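PDB 2YVU: probable adenylyl-sulfate kinase from Aeropyrum pernix, which probably phosphorylates adenosine 5'-phosphosulfate with ATP to give 3'-phosphoadenylyl sulfate, the activated form of sulfate. Local coordinates for residues Ile74-Ile77 against Ala78-Ala82. Numbering follows the deposited sequence.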
ATOM      1  N   ILE A  74      -3.454   3.625  -4.652  1.00 21.23           N
ATOM      2  CA  ILE A  74      -3.955   3.963  -3.327  1.00 19.09           C
ATOM      3  C   ILE A  74      -5.180   3.121  -3.001  1.00 22.79           C
ATOM      4  O   ILE A  74      -5.333   2.653  -1.883  1.00 19.79           O
ATOM      5  CB  ILE A  74      -4.343   5.454  -3.228  1.00 18.84           C
ATOM      6  CG1 ILE A  74      -3.079   6.323  -3.307  1.00 18.91           C
ATOM      7  CG2 ILE A  74      -5.087   5.711  -1.917  1.00 20.47           C
ATOM      8  CD1 ILE A  74      -1.998   5.929  -2.295  1.00 21.54           C
ATOM      9  N   ALA A  75      -6.053   2.941  -3.995  1.00 22.64           N
ATOM     10  CA  ALA A  75      -7.270   2.155  -3.825  1.00 23.04           C
ATOM     11  C   ALA A  75      -6.933   0.711  -3.398  1.00 20.79           C
ATOM     12  O   ALA A  75      -7.616   0.093  -2.595  1.00 23.72           O
ATOM     13  CB  ALA A  75      -8.040   2.138  -5.139  1.00 25.86           C
ATOM     14  N   TRP A  76      -5.868   0.169  -3.942  1.00 23.50           N
ATOM     15  CA  TRP A  76      -5.524  -1.189  -3.568  1.00 25.57           C
ATOM     16  C   TRP A  76      -4.963  -1.298  -2.168  1.00 26.49           C
ATOM     17  O   TRP A  76      -5.302  -2.234  -1.439  1.00 24.64           O
ATOM     18  CB  TRP A  76      -4.565  -1.767  -4.579  1.00 22.20           C
ATOM     19  CG  TRP A  76      -5.335  -2.432  -5.670  1.00 27.45           C
ATOM     20  CD1 TRP A  76      -5.647  -1.924  -6.899  1.00 24.95           C
ATOM     21  CD2 TRP A  76      -5.938  -3.726  -5.602  1.00 26.15           C
ATOM     22  NE1 TRP A  76      -6.404  -2.826  -7.601  1.00 29.11           N
ATOM     23  CE2 TRP A  76      -6.596  -3.943  -6.828  1.00 30.55           C
ATOM     24  CE3 TRP A  76      -5.983  -4.723  -4.616  1.00 27.23           C
ATOM     25  CZ2 TRP A  76      -7.295  -5.126  -7.103  1.00 34.23           C
ATOM     26  CZ3 TRP A  76      -6.679  -5.904  -4.889  1.00 39.92           C
ATOM     27  CH2 TRP A  76      -7.323  -6.092  -6.125  1.00 32.96           C
ATOM     28  N   ILE A  77      -4.121  -0.331  -1.796  1.00 24.74           N
ATOM     29  CA  ILE A  77      -3.514  -0.297  -0.472  1.00 25.56           C
ATOM     30  C   ILE A  77      -4.646  -0.129   0.538  1.00 27.36           C
ATOM     31  O   ILE A  77      -4.664  -0.770   1.582  1.00 29.35           O
ATOM     32  CB  ILE A  77      -2.537   0.883  -0.342  1.00 21.54           C
ATOM     33  CG1 ILE A  77      -1.371   0.696  -1.325  1.00 24.50           C
ATOM     34  CG2 ILE A  77      -2.079   1.034   1.098  1.00 23.42           C
ATOM     35  CD1 ILE A  77      -0.384   1.899  -1.415  1.00 21.86           C
ATOM     36  N   ALA A  78      -5.594   0.733   0.211  1.00 25.66           N
ATOM     37  CA  ALA A  78      -6.745   0.961   1.088  1.00 25.62           C
ATOM     38  C   ALA A  78      -7.590  -0.311   1.210  1.00 21.43           C
ATOM     39  O   ALA A  78      -8.068  -0.645   2.272  1.00 21.46           O
ATOM     40  CB  ALA A  78      -7.609   2.093   0.533  1.00 21.68           C
ATOM     41  N   ARG A  79      -7.773  -1.014   0.103  1.00 22.51           N
ATOM     42  CA  ARG A  79      -8.569  -2.231   0.108  1.00 24.09           C
ATOM     43  C   ARG A  79      -7.901  -3.317   0.974  1.00 27.71           C
ATOM     44  O   ARG A  79      -8.557  -3.987   1.783  1.00 24.04           O
ATOM     45  CB  ARG A  79      -8.767  -2.689  -1.343  1.00 24.16           C
ATOM     46  CG  ARG A  79      -9.275  -4.110  -1.530  1.00 30.57           C
ATOM     47  CD  ARG A  79      -9.614  -4.354  -3.009  1.00 29.07           C
ATOM     48  NE  ARG A  79      -9.911  -5.754  -3.321  1.00 31.03           N
ATOM     49  CZ  ARG A  79     -10.358  -6.180  -4.504  1.00 34.15           C
ATOM     50  NH1 ARG A  79     -10.574  -5.324  -5.496  1.00 29.23           N
ATOM     51  NH2 ARG A  79     -10.578  -7.470  -4.706  1.00 34.36           N
ATOM     52  N   LEU A  80      -6.588  -3.478   0.815  1.00 27.64           N
ATOM     53  CA  LEU A  80      -5.859  -4.459   1.598  1.00 24.04           C
ATOM     54  C   LEU A  80      -5.942  -4.139   3.088  1.00 23.05           C
ATOM     55  O   LEU A  80      -6.159  -5.020   3.905  1.00 22.58           O
ATOM     56  CB  LEU A  80      -4.392  -4.491   1.180  1.00 28.26           C
ATOM     57  CG  LEU A  80      -3.911  -5.615   0.259  1.00 38.36           C
ATOM     58  CD1 LEU A  80      -4.929  -5.931  -0.791  1.00 33.63           C
ATOM     59  CD2 LEU A  80      -2.582  -5.175  -0.372  1.00 35.92           C
ATOM     60  N   LEU A  81      -5.752  -2.885   3.451  1.00 22.20           N
ATOM     61  CA  LEU A  81      -5.807  -2.543   4.870  1.00 23.92           C
ATOM     62  C   LEU A  81      -7.219  -2.768   5.412  1.00 27.36           C
ATOM     63  O   LEU A  81      -7.416  -3.372   6.477  1.00 27.16           O
ATOM     64  CB  LEU A  81      -5.391  -1.079   5.082  1.00 20.42           C
ATOM     65  CG  LEU A  81      -3.888  -0.740   4.957  1.00 27.32           C
ATOM     66  CD1 LEU A  81      -3.693   0.774   4.800  1.00 22.09           C
ATOM     67  CD2 LEU A  81      -3.140  -1.235   6.188  1.00 25.83           C
ATOM     68  N   ALA A  82      -8.206  -2.301   4.661  1.00 22.07           N
ATOM     69  CA  ALA A  82      -9.586  -2.407   5.106  1.00 27.42           C
ATOM     70  C   ALA A  82     -10.084  -3.840   5.240  1.00 21.87           C
ATOM     71  O   ALA A  82     -10.844  -4.142   6.161  1.00 27.42           O
ATOM     72  CB  ALA A  82     -10.498  -1.596   4.175  1.00 24.58           C
TER
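W76 and R79, three residues apart on one helix, run side by side, and the arginine lies over one face of the indole. Its guanidinium is turned only 18° from the ring plane, with W76 CH2 3.4 Å from R79 CZ, above the centre of the group. Nearer the backbone, R79 CD makes a CH-pi contact 4.2 Å from the centroid of the six-membered ring of W76. An extended side chain with CG anti to the backbone N (chi1 166°) carries the charge this far, to salt bridges with E109 and E110. With an alanine in place of R79, the indole is likely to be less firmly held in its rotation, and E109 and E110 would probably each lose a salt-bridge partner. Two apolar contacts add to this: L80 CD1 sits at the ring edge, 4.1 Å from W76 CE3, and I77 CG2 meets L81 CD1 at 4.0 Å. Main-chain i+4 to i hydrogen bonds of the alpha-helix run from the N of A78, R79, L80 and L81 to the O of I74, A75, W76 and I77, respectively. Within the P-loop kinase fold, A78 packs on V15 and V88 of the central parallel sheet, A75 and W76 lean on helix 97-109, and I77 and L81 each meet their own counterpart in the second subunit.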